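Viral structural protein 4 (Bombyx mori cytoplasmic polyhedrosis virus, PDB 6TZ0) binds GTP and probably assists the viral RNA-dependent RNA polymerase, its neighbour in the assembly, during transcription of the double-stranded RNA genome. Local coordinates at residues B[299-310]-B[508-519]. Numbering follows the deposited sequence.
Sequences ITDAIPSGISAR and RTINDTTQAMRD
The carboxylate of Asp512 faces a backbone carbonyl, acceptor against acceptor, just after the cis peptide between Ile303 and Pro304: OD1 of Asp512 lies 2.9 Å from Ser305 O, with no donor from the 299-310 loop between them. CB of Asp512 is 3.6 Å from Ile307 O, just past an inverse gamma turn centred on Gly306, which bends the loop. Holding CG opposite the backbone N (chi1 -160°) directs the carboxylate at the loop, while the Asp512 carbonyl accepts from the amides of Gln515 and Ala516, in the first turn of helix 513-518, with Asp512 at the N-cap position. The two segments illustrate how sheets can meet through the loops that follow their strands: one leaves edge strand 297-299 of an antiparallel sheet, the other follows strand 504-507 of the parallel sheet that carries a Walker A P-loop with GTP-binding residues. Near the two strand ends, Ile299 CG1 packs on Ile510 CG2 at 3.7 Å, the two side chains crossing at about a right angle. Further along, CG of Gln515 lies 3.7 Å from CB of Ser308. The Gln515 amide has a partner at both ends: Arg518 NH1 reaches OE1 from above the carbonyl plane, and NE2 donates to Asp519 OD2 (3.1 Å) on the syn side, tilted from the carboxylate plane. Asp519, just before GTP-binding Arg520 and Gln521, meets the guanidinium edge of Arg310 in a long salt bridge, NH1 to OD1 3.9 Å.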
ATOM      1  N   ILE B 299      -9.978 -23.485  33.801  1.00 26.01           N
ATOM      2  CA  ILE B 299      -9.764 -22.856  35.100  1.00 26.01           C
ATOM      3  C   ILE B 299     -10.028 -21.361  34.992  1.00 26.01           C
ATOM      4  O   ILE B 299      -9.489 -20.681  34.114  1.00 26.01           O
ATOM      5  CB  ILE B 299      -8.348 -23.150  35.614  1.00 26.01           C
ATOM      6  CG1 ILE B 299      -8.266 -24.607  36.051  1.00 26.01           C
ATOM      7  CG2 ILE B 299      -7.962 -22.233  36.751  1.00 26.01           C
ATOM      8  CD1 ILE B 299      -6.885 -25.076  36.334  1.00 26.01           C
ATOM      9  N   THR B 300     -10.862 -20.841  35.893  1.00 25.84           N
ATOM     10  CA  THR B 300     -11.317 -19.461  35.848  1.00 25.84           C
ATOM     11  C   THR B 300     -10.487 -18.530  36.724  1.00 25.84           C
ATOM     12  O   THR B 300     -10.985 -17.483  37.144  1.00 25.84           O
ATOM     13  CB  THR B 300     -12.784 -19.390  36.259  1.00 25.84           C
ATOM     14  OG1 THR B 300     -12.916 -19.830  37.613  1.00 25.84           O
ATOM     15  CG2 THR B 300     -13.618 -20.293  35.383  1.00 25.84           C
ATOM     16  N   ASP B 301      -9.241 -18.880  37.007  1.00 27.31           N
ATOM     17  CA  ASP B 301      -8.383 -18.089  37.872  1.00 27.31           C
ATOM     18  C   ASP B 301      -7.214 -17.517  37.086  1.00 27.31           C
ATOM     19  O   ASP B 301      -6.973 -17.875  35.932  1.00 27.31           O
ATOM     20  CB  ASP B 301      -7.863 -18.929  39.037  1.00 27.31           C
ATOM     21  CG  ASP B 301      -8.943 -19.274  40.026  1.00 27.31           C
ATOM     22  OD1 ASP B 301      -9.912 -18.499  40.152  1.00 27.31           O
ATOM     23  OD2 ASP B 301      -8.819 -20.320  40.685  1.00 27.31           O
ATOM     24  N   ALA B 302      -6.480 -16.622  37.738  1.00 26.79           N
ATOM     25  CA  ALA B 302      -5.310 -16.027  37.120  1.00 26.79           C
ATOM     26  C   ALA B 302      -4.173 -17.034  37.053  1.00 26.79           C
ATOM     27  O   ALA B 302      -4.097 -17.973  37.844  1.00 26.79           O
ATOM     28  CB  ALA B 302      -4.858 -14.794  37.897  1.00 26.79           C
ATOM     29  N   ILE B 303      -3.280 -16.831  36.094  1.00 27.05           N
ATOM     30  CA  ILE B 303      -2.092 -17.669  35.995  1.00 27.05           C
ATOM     31  C   ILE B 303      -0.969 -17.007  36.787  1.00 27.05           C
ATOM     32  O   ILE B 303      -0.772 -15.788  36.692  1.00 27.05           O
ATOM     33  CB  ILE B 303      -1.718 -17.943  34.526  1.00 27.05           C
ATOM     34  CG1 ILE B 303      -1.607 -16.652  33.722  1.00 27.05           C
ATOM     35  CG2 ILE B 303      -2.746 -18.834  33.876  1.00 27.05           C
ATOM     36  CD1 ILE B 303      -1.058 -16.855  32.335  1.00 27.05           C
ATOM     37  N   PRO B 304      -0.236 -17.754  37.625  1.00 28.18           N
ATOM     38  CA  PRO B 304      -0.382 -19.183  37.919  1.00 28.18           C
ATOM     39  C   PRO B 304      -1.478 -19.511  38.931  1.00 28.18           C
ATOM     40  O   PRO B 304      -1.553 -18.915  39.995  1.00 28.18           O
ATOM     41  CB  PRO B 304       0.990 -19.554  38.483  1.00 28.18           C
ATOM     42  CG  PRO B 304       1.492 -18.316  39.087  1.00 28.18           C
ATOM     43  CD  PRO B 304       0.971 -17.188  38.249  1.00 28.18           C
ATOM     44  N   SER B 305      -2.345 -20.447  38.571  1.00 28.68           N
ATOM     45  CA  SER B 305      -3.307 -21.015  39.502  1.00 28.68           C
ATOM     46  C   SER B 305      -2.751 -22.330  40.019  1.00 28.68           C
ATOM     47  O   SER B 305      -2.537 -23.258  39.239  1.00 28.68           O
ATOM     48  CB  SER B 305      -4.646 -21.258  38.816  1.00 28.68           C
ATOM     49  OG  SER B 305      -4.523 -22.291  37.858  1.00 28.68           O
ATOM     50  N   GLY B 306      -2.548 -22.427  41.326  1.00 27.65           N
ATOM     51  CA  GLY B 306      -1.797 -23.544  41.870  1.00 27.65           C
ATOM     52  C   GLY B 306      -2.494 -24.887  41.933  1.00 27.65           C
ATOM     53  O   GLY B 306      -2.447 -25.562  42.962  1.00 27.65           O
ATOM     54  N   ILE B 307      -3.139 -25.291  40.839  1.00 28.44           N
ATOM     55  CA  ILE B 307      -3.673 -26.638  40.730  1.00 28.44           C
ATOM     56  C   ILE B 307      -2.505 -27.603  40.548  1.00 28.44           C
ATOM     57  O   ILE B 307      -1.453 -27.248  39.998  1.00 28.44           O
ATOM     58  CB  ILE B 307      -4.691 -26.710  39.571  1.00 28.44           C
ATOM     59  CG1 ILE B 307      -5.571 -27.954  39.648  1.00 28.44           C
ATOM     60  CG2 ILE B 307      -4.028 -26.609  38.206  1.00 28.44           C
ATOM     61  CD1 ILE B 307      -6.579 -27.890  40.731  1.00 28.44           C
ATOM     62  N   SER B 308      -2.650 -28.812  41.078  1.00 30.96           N
ATOM     63  CA  SER B 308      -1.565 -29.779  41.045  1.00 30.96           C
ATOM     64  C   SER B 308      -2.155 -31.176  41.125  1.00 30.96           C
ATOM     65  O   SER B 308      -3.371 -31.352  41.201  1.00 30.96           O
ATOM     66  CB  SER B 308      -0.562 -29.535  42.176  1.00 30.96           C
ATOM     67  OG  SER B 308      -1.145 -29.764  43.442  1.00 30.96           O
ATOM     68  N   ALA B 309      -1.278 -32.178  41.118  1.00 33.29           N
ATOM     69  CA  ALA B 309      -1.716 -33.563  41.213  1.00 33.29           C
ATOM     70  C   ALA B 309      -2.217 -33.925  42.603  1.00 33.29           C
ATOM     71  O   ALA B 309      -2.852 -34.972  42.759  1.00 33.29           O
ATOM     72  CB  ALA B 309      -0.578 -34.501  40.811  1.00 33.29           C
ATOM     73  N   ARG B 310      -1.957 -33.088  43.603  1.00 35.20           N
ATOM     74  CA  ARG B 310      -2.377 -33.323  44.974  1.00 35.20           C
ATOM     75  C   ARG B 310      -3.689 -32.630  45.306  1.00 35.20           C
ATOM     76  O   ARG B 310      -4.075 -32.588  46.475  1.00 35.20           O
ATOM     77  CB  ARG B 310      -1.285 -32.853  45.930  1.00 35.20           C
ATOM     78  CG  ARG B 310       0.006 -33.620  45.780  1.00 35.20           C
ATOM     79  CD  ARG B 310       1.014 -33.206  46.830  1.00 35.20           C
ATOM     80  NE  ARG B 310       1.357 -31.791  46.725  1.00 35.20           N
ATOM     81  CZ  ARG B 310       2.298 -31.303  45.923  1.00 35.20           C
ATOM     82  NH1 ARG B 310       2.994 -32.114  45.139  1.00 35.20           N
ATOM     83  NH2 ARG B 310       2.539 -30.002  45.901  1.00 35.20           N
ATOM     84  N   ARG B 508      -4.449 -23.501  25.565  1.00 26.52           N
ATOM     85  CA  ARG B 508      -4.388 -23.438  27.017  1.00 26.52           C
ATOM     86  C   ARG B 508      -5.154 -24.617  27.590  1.00 26.52           C
ATOM     87  O   ARG B 508      -6.187 -25.010  27.047  1.00 26.52           O
ATOM     88  CB  ARG B 508      -4.984 -22.141  27.563  1.00 26.52           C
ATOM     89  CG  ARG B 508      -4.335 -20.866  27.097  1.00 26.52           C
ATOM     90  CD  ARG B 508      -2.944 -20.678  27.647  1.00 26.52           C
ATOM     91  NE  ARG B 508      -2.383 -19.399  27.224  1.00 26.52           N
ATOM     92  CZ  ARG B 508      -2.407 -18.296  27.957  1.00 26.52           C
ATOM     93  NH1 ARG B 508      -2.934 -18.327  29.167  1.00 26.52           N
ATOM     94  NH2 ARG B 508      -1.885 -17.173  27.492  1.00 26.52           N
ATOM     95  N   THR B 509      -4.650 -25.187  28.680  1.00 29.01           N
ATOM     96  CA  THR B 509      -5.301 -26.301  29.357  1.00 29.01           C
ATOM     97  C   THR B 509      -5.479 -25.985  30.835  1.00 29.01           C
ATOM     98  O   THR B 509      -5.182 -24.884  31.301  1.00 29.01           O
ATOM     99  CB  THR B 509      -4.507 -27.602  29.210  1.00 29.01           C
ATOM    100  OG1 THR B 509      -3.179 -27.413  29.708  1.00 29.01           O
ATOM    101  CG2 THR B 509      -4.459 -28.052  27.777  1.00 29.01           C
ATOM    102  N   ILE B 510      -5.977 -26.971  31.575  1.00 28.46           N
ATOM    103  CA  ILE B 510      -6.069 -26.869  33.023  1.00 28.46           C
ATOM    104  C   ILE B 510      -4.784 -27.394  33.657  1.00 28.46           C
ATOM    105  O   ILE B 510      -4.775 -28.399  34.377  1.00 28.46           O
ATOM    106  CB  ILE B 510      -7.304 -27.645  33.516  1.00 28.46           C
ATOM    107  CG1 ILE B 510      -7.378 -29.023  32.849  1.00 28.46           C
ATOM    108  CG2 ILE B 510      -8.564 -26.899  33.180  1.00 28.46           C
ATOM    109  CD1 ILE B 510      -8.024 -30.017  33.706  1.00 28.46           C
ATOM    110  N   ASN B 511      -3.704 -26.651  33.520  1.00 31.69           N
ATOM    111  CA  ASN B 511      -2.426 -27.152  34.006  1.00 31.69           C
ATOM    112  C   ASN B 511      -1.574 -25.976  34.421  1.00 31.69           C
ATOM    113  O   ASN B 511      -1.297 -25.089  33.612  1.00 31.69           O
ATOM    114  CB  ASN B 511      -1.698 -27.996  32.957  1.00 31.69           C
ATOM    115  CG  ASN B 511      -2.269 -29.390  32.822  1.00 31.69           C
ATOM    116  OD1 ASN B 511      -2.795 -29.761  31.780  1.00 31.69           O
ATOM    117  ND2 ASN B 511      -2.172 -30.169  33.889  1.00 31.69           N
ATOM    118  N   ASP B 512      -1.171 -25.972  35.679  1.00 35.20           N
ATOM    119  CA  ASP B 512      -0.147 -25.050  36.129  1.00 35.20           C
ATOM    120  C   ASP B 512       1.159 -25.642  35.621  1.00 35.20           C
ATOM    121  O   ASP B 512       1.655 -26.631  36.165  1.00 35.20           O
ATOM    122  CB  ASP B 512      -0.189 -24.906  37.644  1.00 35.20           C
ATOM    123  CG  ASP B 512       0.481 -23.648  38.122  1.00 35.20           C
ATOM    124  OD1 ASP B 512      -0.079 -22.570  37.865  1.00 35.20           O
ATOM    125  OD2 ASP B 512       1.537 -23.717  38.770  1.00 35.20           O
ATOM    126  N   THR B 513       1.682 -25.060  34.538  1.00 35.66           N
ATOM    127  CA  THR B 513       2.801 -25.651  33.813  1.00 35.66           C
ATOM    128  C   THR B 513       4.072 -25.656  34.648  1.00 35.66           C
ATOM    129  O   THR B 513       4.842 -26.623  34.617  1.00 35.66           O
ATOM    130  CB  THR B 513       3.025 -24.894  32.510  1.00 35.66           C
ATOM    131  OG1 THR B 513       3.245 -23.510  32.795  1.00 35.66           O
ATOM    132  CG2 THR B 513       1.824 -25.035  31.603  1.00 35.66           C
ATOM    133  N   THR B 514       4.279 -24.607  35.439  1.00 38.64           N
ATOM    134  CA  THR B 514       5.418 -24.557  36.339  1.00 38.64           C
ATOM    135  C   THR B 514       5.262 -25.477  37.541  1.00 38.64           C
ATOM    136  O   THR B 514       6.250 -25.725  38.236  1.00 38.64           O
ATOM    137  CB  THR B 514       5.649 -23.117  36.800  1.00 38.64           C
ATOM    138  OG1 THR B 514       6.823 -23.058  37.614  1.00 38.64           O
ATOM    139  CG2 THR B 514       4.472 -22.618  37.587  1.00 38.64           C
ATOM    140  N   GLN B 515       4.062 -25.988  37.802  1.00 39.62           N
ATOM    141  CA  GLN B 515       3.840 -26.967  38.857  1.00 39.62           C
ATOM    142  C   GLN B 515       3.885 -28.385  38.322  1.00 39.62           C
ATOM    143  O   GLN B 515       4.310 -29.301  39.027  1.00 39.62           O
ATOM    144  CB  GLN B 515       2.493 -26.712  39.535  1.00 39.62           C
ATOM    145  CG  GLN B 515       2.236 -27.491  40.799  1.00 39.62           C
ATOM    146  CD  GLN B 515       3.148 -27.068  41.926  1.00 39.62           C
ATOM    147  OE1 GLN B 515       3.449 -25.887  42.077  1.00 39.62           O
ATOM    148  NE2 GLN B 515       3.580 -28.026  42.734  1.00 39.62           N
ATOM    149  N   ALA B 516       3.455 -28.570  37.075  1.00 41.01           N
ATOM    150  CA  ALA B 516       3.643 -29.844  36.400  1.00 41.01           C
ATOM    151  C   ALA B 516       5.113 -30.121  36.140  1.00 41.01           C
ATOM    152  O   ALA B 516       5.537 -31.280  36.171  1.00 41.01           O
ATOM    153  CB  ALA B 516       2.869 -29.860  35.085  1.00 41.01           C
ATOM    154  N   MET B 517       5.911 -29.080  35.890  1.00 43.69           N
ATOM    155  CA  MET B 517       7.328 -29.314  35.644  1.00 43.69           C
ATOM    156  C   MET B 517       8.114 -29.593  36.916  1.00 43.69           C
ATOM    157  O   MET B 517       9.091 -30.347  36.872  1.00 43.69           O
ATOM    158  CB  MET B 517       7.947 -28.140  34.893  1.00 43.69           C
ATOM    159  CG  MET B 517       7.534 -28.112  33.440  1.00 43.69           C
ATOM    160  SD  MET B 517       7.945 -29.721  32.758  1.00 43.69           S
ATOM    161  CE  MET B 517       7.315 -29.600  31.110  1.00 43.69           C
ATOM    162  N   ARG B 518       7.729 -29.016  38.050  1.00 45.28           N
ATOM    163  CA  ARG B 518       8.459 -29.309  39.274  1.00 45.28           C
ATOM    164  C   ARG B 518       8.008 -30.597  39.943  1.00 45.28           C
ATOM    165  O   ARG B 518       8.648 -31.034  40.903  1.00 45.28           O
ATOM    166  CB  ARG B 518       8.350 -28.160  40.279  1.00 45.28           C
ATOM    167  CG  ARG B 518       6.968 -27.897  40.817  1.00 45.28           C
ATOM    168  CD  ARG B 518       7.059 -26.982  42.022  1.00 45.28           C
ATOM    169  NE  ARG B 518       7.641 -25.681  41.709  1.00 45.28           N
ATOM    170  CZ  ARG B 518       6.936 -24.596  41.405  1.00 45.28           C
ATOM    171  NH1 ARG B 518       5.612 -24.645  41.389  1.00 45.28           N
ATOM    172  NH2 ARG B 518       7.555 -23.458  41.135  1.00 45.28           N
ATOM    173  N   ASP B 519       6.933 -31.216  39.465  1.00 49.45           N
ATOM    174  CA  ASP B 519       6.421 -32.457  40.041  1.00 49.45           C
ATOM    175  C   ASP B 519       6.690 -33.651  39.142  1.00 49.45           C
ATOM    176  O   ASP B 519       5.854 -34.551  39.032  1.00 49.45           O
ATOM    177  CB  ASP B 519       4.929 -32.336  40.325  1.00 49.45           C
ATOM    178  CG  ASP B 519       4.626 -31.341  41.415  1.00 49.45           C
ATOM    179  OD1 ASP B 519       5.506 -31.118  42.269  1.00 49.45           O
ATOM    180  OD2 ASP B 519       3.505 -30.792  41.428  1.00 49.45           O
TER